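Local coordinates for protein glutathione S-transferase (Agrobacterium tumefaciens, PDB 2YCD) that probably conjugates glutathione to electrophilic compounds, consistent with a role in herbicide detoxification, and binds S-(p-nitrobenzyl)glutathione, at residues 129-133 with 134-138; 20-23 with 24-28; 104-107 with 108-112. All blocks are in the same frame, centred on the assembly; numbering follows the deposited sequence.

Contact 1. Residues 129-133 with 134-138; sequences FTTVW and LFERN
Trp133 turns its indole opposite its own backbone nitrogen (chi1 -179°), which lays the ring along the helix end, where Leu134 and Arg137 both reach the same face. Arg137 runs extended from CG to NE and comes back over the last turn, its side chain alongside the indole. Two of its nitrogens grip one atom, the carbonyl oxygen of Trp133: Arg137 NE lies 2.8 Å from Trp133 O in a fairly straight bond (164°), nearly in line with the C=O, while NH2 approaches above the carbonyl plane at 3.2 Å from Trp133 O. Because that oxygen lies in the guanidinium plane, the side-on grip fixes the rotation of the group. NH2 also sits over the rim of the indole, with ring and guanidinium planes 41° apart. Beside it, Leu134 CD2 makes a CH-pi contact 3.9 Å from the centroid of the Trp133 six-membered ring; Phe129 CZ meets the opposite face near its rim. The extended Glu136 side chain crosses Thr131 and Val132, with OE2 3.4 Å from Thr131 CG2; OE1 forms a salt bridge to Arg145. Leu134 N to Thr130 O and Phe135 N to Thr131 O continue the helical bonding, whereas Glu136 N to Val132 O is weak at 3.4 Å. This is the C-terminal end of helix 105-135 in the all-helical domain of a glutathione transferase, with an arginine from just past the helix hydrogen-bonded to a last-turn carbonyl.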
ATOM      1  N   PHE A 129      13.079   0.480  -8.769  1.00 11.97           N
ATOM      2  CA  PHE A 129      14.518   0.652  -8.920  1.00 11.24           C
ATOM      3  C   PHE A 129      15.335  -0.545  -8.456  1.00 12.50           C
ATOM      4  O   PHE A 129      16.177  -1.053  -9.211  1.00 12.08           O
ATOM      5  CB  PHE A 129      14.983   1.920  -8.201  1.00 11.46           C
ATOM      6  CG  PHE A 129      16.479   2.050  -8.115  1.00 13.51           C
ATOM      7  CD1 PHE A 129      17.225   2.470  -9.211  1.00 16.49           C
ATOM      8  CD2 PHE A 129      17.134   1.740  -6.943  1.00 15.65           C
ATOM      9  CE1 PHE A 129      18.610   2.584  -9.128  1.00 19.11           C
ATOM     10  CE2 PHE A 129      18.511   1.837  -6.852  1.00 17.00           C
ATOM     11  CZ  PHE A 129      19.246   2.263  -7.949  1.00 20.56           C
ATOM     12  N   THR A 130      15.107  -1.020  -7.236  1.00 12.59           N
ATOM     13  CA  THR A 130      15.961  -2.091  -6.711  1.00 11.60           C
ATOM     14  C   THR A 130      15.756  -3.415  -7.454  1.00 15.27           C
ATOM     15  O   THR A 130      16.684  -4.229  -7.544  1.00 14.83           O
ATOM     16  CB  THR A 130      15.803  -2.273  -5.181  1.00 16.67           C
ATOM     17  OG1 THR A 130      14.463  -2.670  -4.888  1.00 19.17           O
ATOM     18  CG2 THR A 130      16.133  -0.981  -4.454  1.00 14.75           C
ATOM     19  N   THR A 131      14.568  -3.624  -8.014  1.00 16.70           N
ATOM     20  CA  THR A 131      14.297  -4.821  -8.799  1.00 14.16           C
ATOM     21  C   THR A 131      15.184  -4.862 -10.050  1.00 17.74           C
ATOM     22  O   THR A 131      15.818  -5.886 -10.341  1.00 17.05           O
ATOM     23  CB  THR A 131      12.815  -4.915  -9.192  1.00 20.90           C
ATOM     24  OG1 THR A 131      12.036  -5.173  -8.015  1.00 24.04           O
ATOM     25  CG2 THR A 131      12.585  -6.052 -10.199  1.00 23.91           C
ATOM     26  N   VAL A 132      15.233  -3.752 -10.786  1.00 15.21           N
ATOM     27  CA  VAL A 132      16.106  -3.647 -11.948  1.00 16.08           C
ATOM     28  C   VAL A 132      17.566  -3.722 -11.510  1.00 15.82           C
ATOM     29  O   VAL A 132      18.367  -4.465 -12.094  1.00 15.88           O
ATOM     30  CB  VAL A 132      15.861  -2.332 -12.717  1.00 16.67           C
ATOM     31  CG1 VAL A 132      16.818  -2.239 -13.915  1.00 20.32           C
ATOM     32  CG2 VAL A 132      14.411  -2.250 -13.182  1.00 24.82           C
ATOM     33  N   TRP A 133      17.905  -2.970 -10.471  1.00 14.31           N
ATOM     34  CA  TRP A 133      19.284  -2.835 -10.034  1.00 16.07           C
ATOM     35  C   TRP A 133      19.875  -4.178  -9.623  1.00 15.97           C
ATOM     36  O   TRP A 133      21.008  -4.494  -9.993  1.00 19.24           O
ATOM     37  CB  TRP A 133      19.373  -1.822  -8.891  1.00 17.02           C
ATOM     38  CG  TRP A 133      20.750  -1.591  -8.368  1.00 18.56           C
ATOM     39  CD1 TRP A 133      21.893  -1.413  -9.095  1.00 22.41           C
ATOM     40  CD2 TRP A 133      21.127  -1.519  -6.997  1.00 20.83           C
ATOM     41  NE1 TRP A 133      22.962  -1.228  -8.248  1.00 23.54           N
ATOM     42  CE2 TRP A 133      22.517  -1.291  -6.954  1.00 20.16           C
ATOM     43  CE3 TRP A 133      20.422  -1.624  -5.795  1.00 23.86           C
ATOM     44  CZ2 TRP A 133      23.217  -1.170  -5.749  1.00 21.08           C
ATOM     45  CZ3 TRP A 133      21.119  -1.505  -4.604  1.00 29.42           C
ATOM     46  CH2 TRP A 133      22.500  -1.282  -4.592  1.00 25.15           C
ATOM     47  N   LEU A 134      19.113  -4.981  -8.886  1.00 16.62           N
ATOM     48  CA  LEU A 134      19.626  -6.228  -8.316  1.00 17.40           C
ATOM     49  C   LEU A 134      19.273  -7.487  -9.119  1.00 28.07           C
ATOM     50  O   LEU A 134      20.108  -8.385  -9.282  1.00 30.67           O
ATOM     51  CB  LEU A 134      19.170  -6.374  -6.858  1.00 18.30           C
ATOM     52  CG  LEU A 134      19.630  -5.275  -5.906  1.00 27.14           C
ATOM     53  CD1 LEU A 134      19.029  -5.499  -4.523  1.00 27.27           C
ATOM     54  CD2 LEU A 134      21.158  -5.225  -5.831  1.00 26.57           C
ATOM     55  N   PHE A 135      18.049  -7.554  -9.630  1.00 23.34           N
ATOM     56  CA  PHE A 135      17.537  -8.799 -10.200  1.00 26.13           C
ATOM     57  C   PHE A 135      17.674  -8.908 -11.718  1.00 22.99           C
ATOM     58  O   PHE A 135      17.526  -9.995 -12.273  1.00 25.57           O
ATOM     59  CB  PHE A 135      16.074  -9.012  -9.791  1.00 30.39           C
ATOM     60  CG  PHE A 135      15.887  -9.287  -8.326  1.00 36.88           C
ATOM     61  CD1 PHE A 135      16.013  -8.270  -7.388  1.00 32.80           C
ATOM     62  CD2 PHE A 135      15.586 -10.566  -7.882  1.00 42.83           C
ATOM     63  CE1 PHE A 135      15.842  -8.524  -6.041  1.00 37.56           C
ATOM     64  CE2 PHE A 135      15.411 -10.825  -6.534  1.00 42.09           C
ATOM     65  CZ  PHE A 135      15.542  -9.801  -5.613  1.00 36.54           C
ATOM     66  N   GLU A 136      17.972  -7.798 -12.390  1.00 25.63           N
ATOM     67  CA  GLU A 136      17.945  -7.785 -13.853  1.00 21.79           C
ATOM     68  C   GLU A 136      19.246  -7.385 -14.561  1.00 26.46           C
ATOM     69  O   GLU A 136      19.216  -6.911 -15.698  1.00 30.07           O
ATOM     70  CB  GLU A 136      16.770  -6.919 -14.342  1.00 23.87           C
ATOM     71  CG  GLU A 136      15.433  -7.431 -13.830  1.00 22.57           C
ATOM     72  CD  GLU A 136      14.273  -6.462 -14.058  1.00 28.81           C
ATOM     73  OE1 GLU A 136      14.431  -5.478 -14.812  1.00 27.84           O
ATOM     74  OE2 GLU A 136      13.196  -6.693 -13.468  1.00 40.45           O
ATOM     75  N   ARG A 137      20.391  -7.601 -13.918  1.00 24.49           N
ATOM     76  CA  ARG A 137      21.665  -7.372 -14.594  1.00 23.13           C
ATOM     77  C   ARG A 137      21.853  -8.393 -15.702  1.00 33.68           C
ATOM     78  O   ARG A 137      21.210  -9.439 -15.703  1.00 40.04           O
ATOM     79  CB  ARG A 137      22.829  -7.487 -13.621  1.00 30.82           C
ATOM     80  CG  ARG A 137      22.633  -6.665 -12.401  1.00 29.93           C
ATOM     81  CD  ARG A 137      23.909  -6.459 -11.612  1.00 21.03           C
ATOM     82  NE  ARG A 137      23.555  -5.569 -10.522  1.00 16.03           N
ATOM     83  CZ  ARG A 137      24.375  -5.077  -9.613  1.00 18.02           C
ATOM     84  NH1 ARG A 137      25.669  -5.373  -9.635  1.00 18.48           N
ATOM     85  NH2 ARG A 137      23.889  -4.274  -8.676  1.00 20.97           N
ATOM     86  N   ASN A 138      22.748  -8.091 -16.634  1.00 47.75           N
ATOM     87  CA  ASN A 138      23.095  -9.028 -17.698  1.00 61.04           C
ATOM     88  C   ASN A 138      21.889  -9.435 -18.537  1.00 49.15           C
ATOM     89  O   ASN A 138      21.790 -10.570 -19.003  1.00 58.04           O
ATOM     90  CB  ASN A 138      23.794 -10.255 -17.129  1.00 62.50           C
TER

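Contact 2. Residues 20-23 with 24-28; sequences TVFE and RSPDG. With GTB (S-(p-nitrobenzyl)glutathione), chain B.
Phe22 and Pro26 cross at about a right angle, the proline CD standing over the centre of the phenylalanine ring where strand 18-22 of the thioredoxin-like domain gives way to the loop before helix 35-45. This CH-pi contact is nearly perpendicular to the ring: Pro26 CD is 3.7 Å from the Phe22 centroid and 13° off its normal. The turn of the backbone brings Phe22 CB to 3.6 Å from Ser25 CA; with CG anti to the carbonyl carbon (chi1 -72°), the ring reaches Pro26 CD. The same ring lines the glutathione pocket, with Phe22 CE2 3.7 Å from CB2 of the bound S-(p-nitrobenzyl)glutathione. The type I turn from Ser25 to Gly28 places Pro26 and Asp27 beside the nitrobenzyl end of the ligand, Asp27 CB 3.3 Å from nitro oxygen O41. Ser25 OG gives Asp27 OD1 a weak hydrogen bond, while OD2 is held by Leu32 N, so the carboxylate ties the turn to the loop that follows. Two waters tie the chain locally: one links Glu23 O and Ser25 N, and the other donates to Glu23 OE1 and accepts from Arg24 NE at 3.2 Å, lying in the guanidinium plane.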
ATOM      1  N   THR A  20       5.225 -14.906  11.627  1.00  9.34           N
ATOM      2  CA  THR A  20       6.062 -15.761  10.788  1.00 10.06           C
ATOM      3  C   THR A  20       7.194 -14.962  10.165  1.00  9.60           C
ATOM      4  O   THR A  20       7.032 -13.779   9.810  1.00 12.05           O
ATOM      5  CB  THR A  20       5.260 -16.447   9.680  1.00 10.24           C
ATOM      6  OG1 THR A  20       4.522 -15.444   8.962  1.00 11.75           O
ATOM      7  CG2 THR A  20       4.298 -17.508  10.255  1.00 13.96           C
ATOM      8  N   VAL A  21       8.350 -15.612  10.045  1.00  9.21           N
ATOM      9  CA  VAL A  21       9.583 -14.982   9.562  1.00 11.05           C
ATOM     10  C   VAL A  21      10.361 -16.023   8.762  1.00 11.49           C
ATOM     11  O   VAL A  21      10.069 -17.214   8.863  1.00 11.54           O
ATOM     12  CB  VAL A  21      10.476 -14.477  10.727  1.00 11.07           C
ATOM     13  CG1 VAL A  21       9.680 -13.559  11.660  1.00 11.72           C
ATOM     14  CG2 VAL A  21      11.093 -15.651  11.510  1.00 13.12           C
ATOM     15  N   PHE A  22      11.318 -15.585   7.946  1.00 11.53           N
ATOM     16  CA  PHE A  22      12.189 -16.529   7.238  1.00 12.43           C
ATOM     17  C   PHE A  22      13.065 -17.281   8.241  1.00 11.25           C
ATOM     18  O   PHE A  22      13.644 -16.680   9.148  1.00 12.78           O
ATOM     19  CB  PHE A  22      13.154 -15.804   6.284  1.00 13.12           C
ATOM     20  CG  PHE A  22      12.526 -15.223   5.044  1.00 12.36           C
ATOM     21  CD1 PHE A  22      12.100 -16.041   4.006  1.00 12.90           C
ATOM     22  CD2 PHE A  22      12.461 -13.849   4.882  1.00 11.18           C
ATOM     23  CE1 PHE A  22      11.568 -15.497   2.843  1.00 14.91           C
ATOM     24  CE2 PHE A  22      11.923 -13.290   3.727  1.00 13.60           C
ATOM     25  CZ  PHE A  22      11.478 -14.111   2.704  1.00 14.07           C
ATOM     26  N   GLU A  23      13.192 -18.590   8.061  1.00 13.07           N
ATOM     27  CA  GLU A  23      14.234 -19.336   8.763  1.00 15.90           C
ATOM     28  C   GLU A  23      15.624 -18.877   8.318  1.00 13.05           C
ATOM     29  O   GLU A  23      16.507 -18.683   9.148  1.00 16.01           O
ATOM     30  CB  GLU A  23      14.054 -20.837   8.545  1.00 16.71           C
ATOM     31  CG  GLU A  23      14.994 -21.695   9.374  1.00 20.53           C
ATOM     32  CD  GLU A  23      14.689 -23.167   9.221  1.00 37.85           C
ATOM     33  OE1 GLU A  23      14.593 -23.628   8.066  1.00 32.75           O
ATOM     34  OE2 GLU A  23      14.527 -23.857  10.252  1.00 48.39           O
ATOM     35  N   ARG A  24      15.808 -18.720   7.011  1.00 12.75           N
ATOM     36  CA  ARG A  24      17.078 -18.232   6.458  1.00 17.91           C
ATOM     37  C   ARG A  24      16.821 -17.028   5.567  1.00 16.37           C
ATOM     38  O   ARG A  24      16.669 -17.167   4.356  1.00 20.94           O
ATOM     39  CB  ARG A  24      17.787 -19.347   5.666  1.00 20.26           C
ATOM     40  CG  ARG A  24      18.236 -20.515   6.535  1.00 34.17           C
ATOM     41  CD  ARG A  24      18.583 -21.727   5.684  1.00 46.49           C
ATOM     42  NE  ARG A  24      18.657 -22.961   6.465  1.00 56.71           N
ATOM     43  CZ  ARG A  24      19.761 -23.441   7.031  1.00 55.64           C
ATOM     44  NH1 ARG A  24      20.919 -22.802   6.919  1.00 60.35           N
ATOM     45  NH2 ARG A  24      19.703 -24.575   7.714  0.41 51.81           N
ATOM     46  N   SER A  25      16.776 -15.840   6.170  1.00 14.61           N
ATOM     47  CA  SER A  25      16.401 -14.641   5.426  1.00 16.45           C
ATOM     48  C   SER A  25      17.400 -14.289   4.334  1.00 16.14           C
ATOM     49  O   SER A  25      18.608 -14.370   4.543  1.00 19.80           O
ATOM     50  CB  SER A  25      16.251 -13.450   6.356  1.00 15.15           C
ATOM     51  OG  SER A  25      15.788 -12.336   5.623  1.00 18.36           O
ATOM     52  N   PRO A  26      16.888 -13.880   3.165  1.00 17.66           N
ATOM     53  CA  PRO A  26      17.767 -13.502   2.053  1.00 20.45           C
ATOM     54  C   PRO A  26      18.393 -12.119   2.244  1.00 23.42           C
ATOM     55  O   PRO A  26      19.097 -11.645   1.357  1.00 24.55           O
ATOM     56  CB  PRO A  26      16.826 -13.516   0.843  1.00 22.77           C
ATOM     57  CG  PRO A  26      15.459 -13.260   1.415  1.00 27.07           C
ATOM     58  CD  PRO A  26      15.467 -13.918   2.779  1.00 18.69           C
ATOM     59  N   ASP A  27      18.161 -11.483   3.388  1.00 18.06           N
ATOM     60  CA  ASP A  27      18.663 -10.128   3.612  1.00 17.19           C
ATOM     61  C   ASP A  27      20.029 -10.031   4.300  1.00 20.33           C
ATOM     62  O   ASP A  27      20.505  -8.927   4.581  1.00 20.81           O
ATOM     63  CB  ASP A  27      17.623  -9.264   4.348  1.00 15.49           C
ATOM     64  CG  ASP A  27      17.488  -9.609   5.826  1.00 18.37           C
ATOM     65  OD1 ASP A  27      18.081 -10.597   6.288  1.00 21.78           O
ATOM     66  OD2 ASP A  27      16.778  -8.872   6.528  1.00 21.05           O
ATOM     67  N   GLY A  28      20.672 -11.167   4.554  1.00 21.44           N
ATOM     68  CA  GLY A  28      21.996 -11.167   5.155  1.00 21.16           C
ATOM     69  C   GLY A  28      22.034 -10.707   6.610  1.00 17.72           C
ATOM     70  O   GLY A  28      23.093 -10.358   7.120  1.00 25.37           O
TER
HETATM   71  N1  GTB B 501       2.360  -6.777   1.011  1.00  8.55           N
HETATM   72  CA1 GTB B 501       3.030  -7.798   1.829  1.00  7.62           C
HETATM   73  C1  GTB B 501       3.350  -7.243   3.193  1.00  7.97           C
HETATM   74  O11 GTB B 501       3.714  -6.050   3.255  1.00  8.73           O
HETATM   75  O12 GTB B 501       3.256  -7.989   4.198  1.00  9.39           O
HETATM   76  CB1 GTB B 501       4.287  -8.271   1.081  1.00  9.19           C
HETATM   77  CG1 GTB B 501       4.955  -9.435   1.809  1.00 11.16           C
HETATM   78  CD1 GTB B 501       6.260  -9.841   1.151  1.00 10.41           C
HETATM   79  OE1 GTB B 501       6.636  -9.261   0.132  1.00 12.95           O
HETATM   80  N2  GTB B 501       6.941 -10.816   1.749  1.00  9.57           N
HETATM   81  CA2 GTB B 501       8.224 -11.302   1.239  1.00 10.07           C
HETATM   82  C2  GTB B 501       8.229 -12.790   1.072  1.00 12.39           C
HETATM   83  O2  GTB B 501       7.645 -13.532   1.859  1.00 10.83           O
HETATM   84  CB2 GTB B 501       9.313 -11.018   2.291  1.00  9.79           C
HETATM   85  SG2 GTB B 501       9.654  -9.311   2.559  1.00 12.60           S
HETATM   86  N3  GTB B 501       8.925 -13.255   0.032  1.00 13.82           N
HETATM   87  CA3 GTB B 501       9.112 -14.664  -0.269  1.00 15.52           C
HETATM   88  C3  GTB B 501       8.372 -15.133  -1.488  1.00 23.30           C
HETATM   89  O31 GTB B 501       7.758 -14.306  -2.190  1.00 26.19           O
HETATM   90  O32 GTB B 501       8.418 -16.362  -1.728  1.00 26.57           O
HETATM   91  C'  GTB B 501      10.385  -8.716   1.064  1.00 14.42           C
HETATM   92  C1' GTB B 501      11.891  -8.727   1.112  1.00 18.44           C
HETATM   93  C2' GTB B 501      12.594  -9.811   0.611  1.00 26.49           C
HETATM   94  C3' GTB B 501      13.988  -9.811   0.651  1.00 28.95           C
HETATM   95  C4' GTB B 501      14.668  -8.720   1.189  1.00 21.26           C
HETATM   96  N41 GTB B 501      16.075  -8.716   1.220  1.00 28.38           N
HETATM   97  O41 GTB B 501      16.699  -7.723   1.589  1.00 21.74           O
HETATM   98  O42 GTB B 501      16.671  -9.712   0.857  1.00 29.56           O
HETATM   99  C5' GTB B 501      13.956  -7.635   1.679  1.00 22.01           C
HETATM  100  C6' GTB B 501      12.565  -7.632   1.638  1.00 18.20           C
HETATM  101  O   HOH W   1      17.426 -15.941   9.002  1.00 21.12           O
HETATM  102  O   HOH W   2      15.607 -23.470   5.772  1.00 40.47           O

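Contact 3. Residues 104-107 with 108-112; sequences DQLR and RARTV
One face of the Arg110 guanidinium lies over the preceding turn, with Leu106 O 3.9 Å above its plane and Arg107 CA also toward the rim. The group reaches there because the Arg110 chain bends at chi3 (-63°), turning back so that NH2 comes 3.7 Å from Arg107 CG and NH1 lies near Leu106 CB. The guanidinium planes of Arg107 and Arg110 stand almost perpendicular, 85° apart. Arg110 NH2 forms a salt bridge with Glu171, which would help offset the positive charge. The Gln105 amide meets the aliphatic CD of Arg108, the two side chains running alongside and pointing the same way; in the conformer described, one of two, Gln105 OE1 passes 3.9 Å from Arg108 CD. In that conformer the Arg108 tip is taken up beyond this turn by Pro102 O and Gln95 OE1.

Asp104 is the N-cap of helix 105-135, the long first helix of the GST C-terminal domain. Its OD2 accepts from Arg107 N at 3.0 Å through the anti lone pair, in a nearly straight bond (169°). The same oxygen has a long salt bridge to Arg107 NE, a matter of charge alone since no guanidinium N-H points at it. Beyond the cap, the i to i+4 backbone bonding begins with Arg108 N to Asp104 O, 2.9 Å, and proceeds through Ala109 N to Gln105 O and Arg110 N to Leu106 O. Thr111 adds a side-chain bond to this series: its OG1 donates to Arg107 O at 2.8 Å, and its backbone N donates to the same oxygen from the opposite face of the carbonyl plane. On the dimer side, Leu106 packs on Leu81, Ala109 on His92 and Arg110 on Ile82 of the second subunit.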
ATOM      1  N   ASP A 104      -5.698  12.569  18.936  1.00 20.58           N
ATOM      2  CA  ASP A 104      -6.468  13.556  18.185  1.00 21.23           C
ATOM      3  C   ASP A 104      -6.836  12.996  16.817  1.00 27.86           C
ATOM      4  O   ASP A 104      -5.968  12.488  16.090  1.00 21.22           O
ATOM      5  CB  ASP A 104      -5.677  14.845  18.027  1.00 24.81           C
ATOM      6  CG  ASP A 104      -6.389  15.850  17.146  1.00 49.24           C
ATOM      7  OD1 ASP A 104      -7.224  16.616  17.677  1.00 59.64           O
ATOM      8  OD2 ASP A 104      -6.122  15.869  15.926  1.00 38.73           O
ATOM      9  N   GLN A 105      -8.117  13.089  16.468  1.00 21.82           N
ATOM     10  CA  GLN A 105      -8.632  12.458  15.254  1.00 27.08           C
ATOM     11  C   GLN A 105      -8.035  13.004  13.953  1.00 19.40           C
ATOM     12  O   GLN A 105      -7.796  12.238  13.013  1.00 20.74           O
ATOM     13  CB  GLN A 105     -10.162  12.515  15.211  1.00 38.97           C
ATOM     14  CG  GLN A 105     -10.836  11.558  16.185  1.00 35.96           C
ATOM     15  CD  GLN A 105     -10.240  10.157  16.143  1.00 57.32           C
ATOM     16  OE1 GLN A 105     -10.140   9.536  15.080  1.00 44.58           O
ATOM     17  NE2 GLN A 105      -9.831   9.655  17.306  1.00 59.46           N
ATOM     18  N   LEU A 106      -7.784  14.308  13.895  1.00 18.01           N
ATOM     19  CA  LEU A 106      -7.181  14.895  12.707  1.00 18.93           C
ATOM     20  C   LEU A 106      -5.755  14.390  12.523  1.00 23.12           C
ATOM     21  O   LEU A 106      -5.370  13.951  11.439  1.00 16.72           O
ATOM     22  CB  LEU A 106      -7.212  16.429  12.769  1.00 22.89           C
ATOM     23  CG  LEU A 106      -8.178  17.127  11.803  1.00 44.02           C
ATOM     24  CD1 LEU A 106      -9.623  16.830  12.173  1.00 40.77           C
ATOM     25  CD2 LEU A 106      -7.924  18.628  11.770  1.00 37.48           C
ATOM     26  N   ARG A 107      -4.973  14.455  13.593  1.00 17.46           N
ATOM     27  CA  ARG A 107      -3.592  13.988  13.549  1.00 20.32           C
ATOM     28  C   ARG A 107      -3.531  12.498  13.228  1.00 14.61           C
ATOM     29  O   ARG A 107      -2.655  12.044  12.484  1.00 13.85           O
ATOM     30  CB  ARG A 107      -2.890  14.288  14.877  1.00 22.52           C
ATOM     31  CG  ARG A 107      -2.773  15.782  15.165  1.00 27.80           C
ATOM     32  CD  ARG A 107      -2.113  16.051  16.509  1.00 50.04           C
ATOM     33  NE  ARG A 107      -2.570  15.122  17.540  1.00 49.69           N
ATOM     34  CZ  ARG A 107      -2.336  15.271  18.839  1.00 61.55           C
ATOM     35  NH1 ARG A 107      -1.660  16.326  19.275  1.00 58.14           N
ATOM     36  NH2 ARG A 107      -2.784  14.367  19.704  1.00 50.49           N
ATOM     37  N   ARG A 108      -4.458  11.731  13.773  1.00 11.73           N
ATOM     38  CA  ARG A 108      -4.519  10.304  13.511  0.64 12.20           C
ATOM     39  C   ARG A 108      -4.756  10.009  12.024  1.00  9.46           C
ATOM     40  O   ARG A 108      -4.100   9.146  11.437  1.00  9.98           O
ATOM     41  CB  ARG A 108      -5.625   9.678  14.352  0.64 14.19           C
ATOM     42  CG  ARG A 108      -5.499   8.191  14.589  0.64 17.19           C
ATOM     43  CD  ARG A 108      -6.676   7.720  15.429  0.64 22.72           C
ATOM     44  NE  ARG A 108      -6.582   6.324  15.846  0.64 18.86           N
ATOM     45  CZ  ARG A 108      -6.014   5.926  16.982  0.64 17.52           C
ATOM     46  NH1 ARG A 108      -5.481   6.819  17.806  0.64 21.30           N
ATOM     47  NH2 ARG A 108      -5.983   4.637  17.296  0.64 19.93           N
ATOM     48  N   ALA A 109      -5.697  10.727  11.413  1.00  9.32           N
ATOM     49  CA  ALA A 109      -6.006  10.526  10.005  1.00  9.18           C
ATOM     50  C   ALA A 109      -4.799  10.844   9.133  1.00 10.42           C
ATOM     51  O   ALA A 109      -4.545  10.147   8.137  1.00  9.02           O
ATOM     52  CB  ALA A 109      -7.228  11.378   9.612  1.00  9.79           C
ATOM     53  N   ARG A 110      -4.054  11.894   9.472  1.00 10.08           N
ATOM     54  CA  ARG A 110      -2.855  12.220   8.715  1.00 10.87           C
ATOM     55  C   ARG A 110      -1.741  11.181   8.917  1.00  9.89           C
ATOM     56  O   ARG A 110      -0.969  10.904   7.990  1.00 10.42           O
ATOM     57  CB  ARG A 110      -2.356  13.626   9.055  1.00 13.44           C
ATOM     58  CG  ARG A 110      -3.379  14.702   8.688  1.00 15.13           C
ATOM     59  CD  ARG A 110      -2.715  16.063   8.578  1.00 27.96           C
ATOM     60  NE  ARG A 110      -2.160  16.476   9.863  1.00 28.92           N
ATOM     61  CZ  ARG A 110      -2.821  17.192  10.770  1.00 42.90           C
ATOM     62  NH1 ARG A 110      -4.063  17.591  10.528  1.00 32.38           N
ATOM     63  NH2 ARG A 110      -2.237  17.518  11.920  1.00 41.67           N
ATOM     64  N   THR A 111      -1.657  10.599  10.110  1.00 10.11           N
ATOM     65  CA  THR A 111      -0.684   9.543  10.371  1.00  9.06           C
ATOM     66  C   THR A 111      -0.989   8.349   9.464  1.00  9.04           C
ATOM     67  O   THR A 111      -0.081   7.770   8.848  1.00  8.67           O
ATOM     68  CB  THR A 111      -0.720   9.132  11.850  1.00 10.58           C
ATOM     69  OG1 THR A 111      -0.458  10.287  12.662  1.00 13.81           O
ATOM     70  CG2 THR A 111       0.358   8.087  12.146  1.00 10.33           C
ATOM     71  N   VAL A 112      -2.266   7.990   9.361  1.00  8.98           N
ATOM     72  CA  VAL A 112      -2.676   6.902   8.477  1.00  7.41           C
ATOM     73  C   VAL A 112      -2.358   7.246   7.009  1.00  8.36           C
ATOM     74  O   VAL A 112      -1.898   6.373   6.254  1.00  7.78           O
ATOM     75  CB  VAL A 112      -4.181   6.569   8.697  1.00 10.73           C
ATOM     76  CG1 VAL A 112      -4.710   5.601   7.644  1.00  9.71           C
ATOM     77  CG2 VAL A 112      -4.390   6.010  10.111  1.00 12.48           C
TER

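How the contacts relate
Contacts 1 and 3 lie at the two ends of helix 105-135, on opposite sides of the chain's centre, about 37 Å apart between centres. Contact 3 opens the helix with a carboxylate cap on a backbone N-H; contact 1 closes it with a guanidinium on a carbonyl, an arrangement that would probably suit the helix dipole at each end. Both are partly buried, contact 3 against the second subunit and contact 1 against helix 142-164. Contact 2 belongs to the thioredoxin-like domain and is a surface contact, yet its buried phenylalanine lines the ligand pocket; ring packing and water bridges replace helical bonds. Contacts 1 and 2 come within about 8 Å at nearest atoms without touching.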